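Local coordinates for protein serine-threonine phosphatase 2C (Toxoplasma gondii, PDB 2I44) that probably removes phosphate from serine and threonine residues of proteins as a PP2C-family phosphatase, and binds calcium ions, at residues 83-86 against 87-91; 122-125 against 126-130; 276-279 against 280-284. All blocks are in the same frame, centred on the assembly; numbering follows the deposited sequence.

In the fold
Each contact is local, one helical turn meeting the next, with a buried side (A84, W85, V88; L124, C128; A277, V278, A281) and an exposed polar side. Interactions 1 and 2, on consecutive helices 83-92 and 98-130, pack on helices; interaction 3, across the chain's centre from interaction 2, packs on strands and helix 291-305. Backbone bonds carry all three; in 83-91 an indole takes a valine methyl on its face, in 122-130 a cysteine sulfur meets a leucine, and in 276-284 valine and selenomethionine pack alongside each other against two strands of a sheet. None touches a metal site: the L124 side chain is about 14 Å from a calcium ion, and interactions 1 and 3 lie away.

Interaction 1 (83-86 against 87-91); sequences PAWQ and EVTEM
W85 and V88, one turn apart, meet through a CH-pi contact: CG1 of V88 sits 4.1 Å from the centroid of the six-membered ring of W85, 15° off the ring normal and therefore over the face. With CG of W85 anti to the backbone N (chi1 -176°), the indole stands out beside its own turn and presents a face to V88 CG1. The carbonyl O of W85 takes a bond from T89 N at 2.8 Å, with an N-H...O angle of 156°, plus weak bonds from V88 N and from the hydroxyl OG1 of T89. That hydroxyl also lies obliquely beside the indole, its OG1 3.6 Å from W85 NE1.

Q86 contributes mainly through its backbone. Its O accepts E90 N at 2.8 Å, and CG of E90 packs 2.9 Å from the same Q86 O. Outside this turn, W85 touches L79 and I80 of helix 66-80, while V88 rests on L108 of helix 98-130. S82 OG accepts W85 N, and more weakly A84 N, at the start of the helix. This is an i to i+3 aromatic-aliphatic contact on an amphipathic alpha-helix, packed against its helical neighbours in the PP2C fold.

Interaction 2 (122-125 against 126-130); sequences NELV and KMCEQ
L124 and C128 meet one turn apart, linked first by the backbone: C128 N donates to L124 O at 2.9 Å with an N-H...O angle of 152°. Three further i to i+4 bonds run from K126 N to N122 O, from M127 N to E123 O and from E129 N to V125 O. This is the regular pattern of an alpha-helix, here in the final turns of helix 98-130. A second, weak bond from M127 N also ends on L124 O.

The apolar contact is slight, with CG of L124 lying 4.3 Å from SG of C128. Sulfur is turned back toward the preceding turn because SG stands beside its own backbone N (chi1 -66°), which also brings it to 3.3 Å from L124 O.

Aliphatic chains lie over carbonyl oxygens elsewhere. CG of K126 approaches N122 O at 3.2 Å, and CG of selenomethionine M127 comes equally near E123 O, before its chain bends about the CG-SE bond (chi3 71°).

One face of this last part of helix 98-130 packs on helix 66-80: L124 and M127 touch N70, C128 touches F66, and E123 touches L74 while its OE1 accepts a hydrogen bond from Q78 NE2.

Interaction 3 (276-279 against 280-284); sequences QAVE and IAMQA
V278 and selenomethionine M282 run alongside each other in the same direction on helix 274-286, which packs against a beta-sheet of the PP2C fold. Their closest side-chain approach is 3.7 Å, between CG1 of V278 and CG of M282. Two torsions bring these atoms together. In V278, chi1 of 171° sets CG1 opposite the backbone N and beside the carbonyl carbon, on the side of the next turn; in M282, chi1 of -75° folds CG back beside its own backbone N. Further bends at chi2 and chi3 carry the end of the M282 chain away from the helix turn. Both residues face the sheet: V278 touches V260 of strand 258-264 and L170 and C172 of strand 169-174, and M282 touches V260 and R259 of the first strand and L170 of the second.

I280 serves a different neighbour. Its CG1 also stands beside the backbone N, and from there it packs 3.1 Å from Q276 O, with CD1 extended beyond it. The residue then meets L295 and M298 of helix 291-305. A277 bridges the two surroundings, touching I262 of strand 258-264 as well as L295. The polar chain of Q276 leads away from this turn, and its OE1 accepts a hydrogen bond from S273 N.

E279 and Q283 share an exposed side, and their extended chains lead off the turn; the contact between the two is mainly through Q283 N, which donates to E279 O at 2.8 Å. The other backbone bonds are regular i to i+4 pairs, the straightest being I280 N to Q276 O at 169°. The shortest of the four joins M282 N to V278 O at 2.6 Å, where CG of M282 also lies 3.1 Å from that same V278 O.

Interaction 1 (83-86 against 87-91)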
loop_
_atom_site.group_PDB
_atom_site.type_symbol
_atom_site.label_atom_id
_atom_site.label_comp_id
_atom_site.label_asym_id
_atom_site.label_seq_id
_atom_site.Cartn_x
_atom_site.Cartn_y
_atom_site.Cartn_z
ATOM N N PRO A 83 19.165 -1.440 9.329
ATOM C CA PRO A 83 19.844 -1.447 10.624
ATOM C C PRO A 83 18.798 -1.152 11.692
ATOM O O PRO A 83 18.905 -1.598 12.831
ATOM C CB PRO A 83 20.863 -0.323 10.477
ATOM C CG PRO A 83 21.229 -0.416 9.016
ATOM C CD PRO A 83 19.862 -0.565 8.369
ATOM N N ALA A 84 17.776 -0.399 11.290
ATOM C CA ALA A 84 16.683 -0.032 12.177
ATOM C C ALA A 84 15.901 -1.287 12.548
ATOM O O ALA A 84 15.416 -1.422 13.673
ATOM C CB ALA A 84 15.769 0.975 11.483
ATOM N N TRP A 85 15.776 -2.202 11.593
ATOM C CA TRP A 85 15.061 -3.441 11.844
ATOM C C TRP A 85 15.916 -4.393 12.673
ATOM O O TRP A 85 15.394 -5.183 13.456
ATOM C CB TRP A 85 14.651 -4.108 10.527
ATOM C CG TRP A 85 13.826 -5.336 10.747
ATOM C CD1 TRP A 85 14.246 -6.629 10.659
ATOM C CD2 TRP A 85 12.447 -5.388 11.138
ATOM N NE1 TRP A 85 13.218 -7.488 10.970
ATOM C CE2 TRP A 85 12.101 -6.753 11.267
ATOM C CE3 TRP A 85 11.471 -4.413 11.396
ATOM C CZ2 TRP A 85 10.821 -7.171 11.639
ATOM C CZ3 TRP A 85 10.194 -4.829 11.767
ATOM C CH2 TRP A 85 9.883 -6.199 11.884
ATOM N N GLN A 86 17.230 -4.318 12.494
ATOM C CA GLN A 86 18.135 -5.166 13.256
ATOM C C GLN A 86 17.946 -4.805 14.722
ATOM O O GLN A 86 17.957 -5.675 15.589
ATOM C CB GLN A 86 19.588 -4.916 12.845
ATOM C CG GLN A 86 19.817 -5.025 11.336
ATOM C CD GLN A 86 21.253 -4.731 10.932
ATOM O OE1 GLN A 86 22.039 -4.199 11.720
ATOM N NE2 GLN A 86 21.598 -5.065 9.690
ATOM N N GLU A 87 17.756 -3.516 14.990
ATOM C CA GLU A 87 17.544 -3.057 16.356
ATOM C C GLU A 87 16.169 -3.504 16.835
ATOM O O GLU A 87 15.951 -3.660 18.035
ATOM C CB GLU A 87 17.660 -1.531 16.453
ATOM C CG GLU A 87 18.879 -0.962 15.761
ATOM C CD GLU A 87 19.306 0.388 16.315
ATOM O OE1 GLU A 87 18.437 1.162 16.785
ATOM O OE2 GLU A 87 20.522 0.675 16.271
ATOM N N VAL A 88 15.235 -3.705 15.908
ATOM C CA VAL A 88 13.910 -4.169 16.307
ATOM C C VAL A 88 14.034 -5.633 16.709
ATOM O O VAL A 88 13.444 -6.077 17.694
ATOM C CB VAL A 88 12.878 -4.052 15.161
ATOM C CG1 VAL A 88 11.625 -4.853 15.503
ATOM C CG2 VAL A 88 12.511 -2.604 14.947
ATOM N N THR A 89 14.817 -6.378 15.941
ATOM C CA THR A 89 15.023 -7.784 16.220
ATOM C C THR A 89 15.801 -7.965 17.528
ATOM O O THR A 89 15.430 -8.785 18.361
ATOM C CB THR A 89 15.776 -8.468 15.059
ATOM O OG1 THR A 89 14.901 -8.575 13.931
ATOM C CG2 THR A 89 16.236 -9.867 15.452
ATOM N N GLU A 90 16.869 -7.193 17.709
ATOM C CA GLU A 90 17.676 -7.300 18.920
ATOM C C GLU A 90 16.874 -7.030 20.189
ATOM O O GLU A 90 17.037 -7.729 21.197
ATOM C CB GLU A 90 18.853 -6.330 18.859
ATOM C CG GLU A 90 19.787 -6.556 17.684
ATOM C CD GLU A 90 20.988 -5.629 17.719
ATOM O OE1 GLU A 90 21.802 -5.759 18.665
ATOM O OE2 GLU A 90 21.113 -4.774 16.808
HETATM N N MSE A 91 16.009 -6.017 20.139
HETATM C CA MSE A 91 15.197 -5.650 21.295
HETATM C C MSE A 91 14.135 -6.694 21.606
HETATM O O MSE A 91 13.831 -6.950 22.771
HETATM C CB MSE A 91 14.533 -4.297 21.069
HETATM C CG MSE A 91 13.851 -3.748 22.315
HETATM SE SE MSE A 91 13.074 -2.015 22.001
HETATM C CE MSE A 91 14.705 -0.982 21.900
#

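Interaction 2 (122-125 against 126-130)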
loop_
_atom_site.group_PDB
_atom_site.type_symbol
_atom_site.label_atom_id
_atom_site.label_comp_id
_atom_site.label_asym_id
_atom_site.label_seq_id
_atom_site.Cartn_x
_atom_site.Cartn_y
_atom_site.Cartn_z
ATOM N N ASN A 122 15.053 2.938 -4.362
ATOM C CA ASN A 122 16.339 3.160 -5.018
ATOM C C ASN A 122 16.673 1.943 -5.865
ATOM O O ASN A 122 17.082 2.071 -7.015
ATOM C CB ASN A 122 17.458 3.400 -3.993
ATOM C CG ASN A 122 17.309 4.718 -3.270
ATOM O OD1 ASN A 122 16.679 5.650 -3.777
ATOM N ND2 ASN A 122 17.904 4.815 -2.085
ATOM N N GLU A 123 16.471 0.758 -5.302
ATOM C CA GLU A 123 16.770 -0.471 -6.019
ATOM C C GLU A 123 15.848 -0.641 -7.226
ATOM O O GLU A 123 16.286 -1.050 -8.303
ATOM C CB GLU A 123 16.630 -1.675 -5.090
ATOM C CG GLU A 123 17.284 -2.930 -5.645
ATOM C CD GLU A 123 16.963 -4.161 -4.827
ATOM O OE1 GLU A 123 16.707 -4.014 -3.610
ATOM O OE2 GLU A 123 16.976 -5.273 -5.397
ATOM N N LEU A 124 14.571 -0.329 -7.043
ATOM C CA LEU A 124 13.610 -0.440 -8.136
ATOM C C LEU A 124 13.978 0.520 -9.280
ATOM O O LEU A 124 14.019 0.124 -10.447
ATOM C CB LEU A 124 12.193 -0.131 -7.637
ATOM C CG LEU A 124 11.082 -0.196 -8.691
ATOM C CD1 LEU A 124 10.980 -1.614 -9.238
ATOM C CD2 LEU A 124 9.753 0.233 -8.079
ATOM N N VAL A 125 14.245 1.777 -8.935
ATOM C CA VAL A 125 14.592 2.790 -9.926
ATOM C C VAL A 125 15.839 2.420 -10.730
ATOM O O VAL A 125 15.922 2.711 -11.924
ATOM C CB VAL A 125 14.787 4.185 -9.262
ATOM C CG1 VAL A 125 15.316 5.185 -10.281
ATOM C CG2 VAL A 125 13.443 4.688 -8.698
ATOM N N LYS A 126 16.813 1.792 -10.079
ATOM C CA LYS A 126 18.022 1.369 -10.779
ATOM C C LYS A 126 17.649 0.272 -11.770
ATOM O O LYS A 126 18.249 0.156 -12.838
ATOM C CB LYS A 126 19.065 0.843 -9.788
ATOM C CG LYS A 126 19.672 1.921 -8.910
ATOM C CD LYS A 126 20.601 1.318 -7.871
ATOM C CE LYS A 126 21.007 2.349 -6.835
ATOM N NZ LYS A 126 21.780 1.713 -5.730
HETATM N N MSE A 127 16.661 -0.541 -11.409
HETATM C CA MSE A 127 16.217 -1.599 -12.303
HETATM C C MSE A 127 15.517 -0.952 -13.491
HETATM O O MSE A 127 15.685 -1.377 -14.638
HETATM C CB MSE A 127 15.243 -2.539 -11.600
HETATM C CG MSE A 127 15.861 -3.386 -10.501
HETATM SE SE MSE A 127 14.535 -4.569 -9.714
HETATM C CE MSE A 127 14.330 -5.805 -11.204
ATOM N N CYS A 128 14.728 0.082 -13.209
ATOM C CA CYS A 128 14.008 0.792 -14.258
ATOM C C CYS A 128 14.994 1.439 -15.225
ATOM O O CYS A 128 14.722 1.546 -16.422
ATOM C CB CYS A 128 13.099 1.862 -13.655
ATOM S SG CYS A 128 11.750 1.196 -12.655
ATOM N N GLU A 129 16.133 1.873 -14.690
ATOM C CA GLU A 129 17.177 2.498 -15.496
ATOM C C GLU A 129 17.823 1.446 -16.386
ATOM O O GLU A 129 18.130 1.699 -17.550
ATOM C CB GLU A 129 18.237 3.134 -14.592
ATOM C CG GLU A 129 19.467 3.631 -15.338
ATOM C CD GLU A 129 19.116 4.600 -16.451
ATOM O OE1 GLU A 129 18.549 5.671 -16.149
ATOM O OE2 GLU A 129 19.399 4.293 -17.631
ATOM N N GLN A 130 18.020 0.259 -15.821
ATOM C CA GLN A 130 18.619 -0.854 -16.542
ATOM C C GLN A 130 17.748 -1.315 -17.697
ATOM O O GLN A 130 18.206 -1.404 -18.833
ATOM C CB GLN A 130 18.843 -2.043 -15.599
ATOM C CG GLN A 130 19.971 -1.859 -14.601
ATOM C CD GLN A 130 21.308 -1.623 -15.279
ATOM O OE1 GLN A 130 21.791 -2.467 -16.043
ATOM N NE2 GLN A 130 21.915 -0.471 -15.005
#

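Interaction 3 (276-279 against 280-284)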
loop_
_atom_site.group_PDB
_atom_site.type_symbol
_atom_site.label_atom_id
_atom_site.label_comp_id
_atom_site.label_asym_id
_atom_site.label_seq_id
_atom_site.Cartn_x
_atom_site.Cartn_y
_atom_site.Cartn_z
ATOM N N GLN A 276 -18.288 0.747 4.539
ATOM C CA GLN A 276 -18.897 -0.270 3.680
ATOM C C GLN A 276 -17.993 -1.488 3.531
ATOM O O GLN A 276 -18.459 -2.630 3.561
ATOM C CB GLN A 276 -19.199 0.302 2.293
ATOM C CG GLN A 276 -20.324 1.328 2.267
ATOM C CD GLN A 276 -20.562 1.877 0.875
ATOM O OE1 GLN A 276 -19.655 2.418 0.254
ATOM N NE2 GLN A 276 -21.785 1.738 0.377
ATOM N N ALA A 277 -16.698 -1.249 3.367
ATOM C CA ALA A 277 -15.761 -2.353 3.212
ATOM C C ALA A 277 -15.693 -3.193 4.486
ATOM O O ALA A 277 -15.763 -4.418 4.436
ATOM C CB ALA A 277 -14.373 -1.820 2.856
ATOM N N VAL A 278 -15.566 -2.536 5.628
ATOM C CA VAL A 278 -15.483 -3.256 6.889
ATOM C C VAL A 278 -16.740 -4.095 7.121
ATOM O O VAL A 278 -16.653 -5.263 7.499
ATOM C CB VAL A 278 -15.286 -2.285 8.063
ATOM C CG1 VAL A 278 -15.412 -3.026 9.379
ATOM C CG2 VAL A 278 -13.918 -1.633 7.957
ATOM N N GLU A 279 -17.902 -3.499 6.884
ATOM C CA GLU A 279 -19.170 -4.198 7.059
ATOM C C GLU A 279 -19.222 -5.458 6.197
ATOM O O GLU A 279 -19.524 -6.543 6.698
ATOM C CB GLU A 279 -20.337 -3.281 6.695
ATOM C CG GLU A 279 -21.679 -3.997 6.641
ATOM C CD GLU A 279 -22.849 -3.043 6.476
ATOM O OE1 GLU A 279 -23.235 -2.397 7.473
ATOM O OE2 GLU A 279 -23.374 -2.934 5.349
ATOM N N ILE A 280 -18.924 -5.309 4.905
ATOM C CA ILE A 280 -18.930 -6.434 3.979
ATOM C C ILE A 280 -17.957 -7.516 4.442
ATOM O O ILE A 280 -18.289 -8.700 4.446
ATOM C CB ILE A 280 -18.541 -5.985 2.553
ATOM C CG1 ILE A 280 -19.609 -5.038 1.996
ATOM C CG2 ILE A 280 -18.387 -7.199 1.635
ATOM C CD1 ILE A 280 -19.272 -4.476 0.633
ATOM N N ALA A 281 -16.755 -7.098 4.830
ATOM C CA ALA A 281 -15.729 -8.021 5.297
ATOM C C ALA A 281 -16.137 -8.684 6.618
ATOM O O ALA A 281 -15.948 -9.882 6.793
ATOM C CB ALA A 281 -14.403 -7.283 5.471
HETATM N N MSE A 282 -16.687 -7.900 7.540
HETATM C CA MSE A 282 -17.113 -8.423 8.837
HETATM C C MSE A 282 -18.234 -9.442 8.674
HETATM O O MSE A 282 -18.259 -10.477 9.343
HETATM C CB MSE A 282 -17.594 -7.288 9.742
HETATM C CG MSE A 282 -16.483 -6.433 10.326
HETATM SE SE MSE A 282 -15.276 -7.466 11.415
HETATM C CE MSE A 282 -15.996 -7.024 13.176
ATOM N N GLN A 283 -19.166 -9.146 7.777
ATOM C CA GLN A 283 -20.274 -10.054 7.542
ATOM C C GLN A 283 -19.807 -11.342 6.884
ATOM O O GLN A 283 -20.230 -12.426 7.280
ATOM C CB GLN A 283 -21.350 -9.400 6.674
ATOM C CG GLN A 283 -22.397 -10.402 6.194
ATOM C CD GLN A 283 -23.748 -9.772 5.928
ATOM O OE1 GLN A 283 -24.343 -9.159 6.818
ATOM N NE2 GLN A 283 -24.248 -9.928 4.702
ATOM N N ALA A 284 -18.936 -11.226 5.885
ATOM C CA ALA A 284 -18.436 -12.404 5.190
ATOM C C ALA A 284 -17.840 -13.387 6.190
ATOM O O ALA A 284 -18.154 -14.580 6.175
ATOM C CB ALA A 284 -17.389 -12.005 4.162
#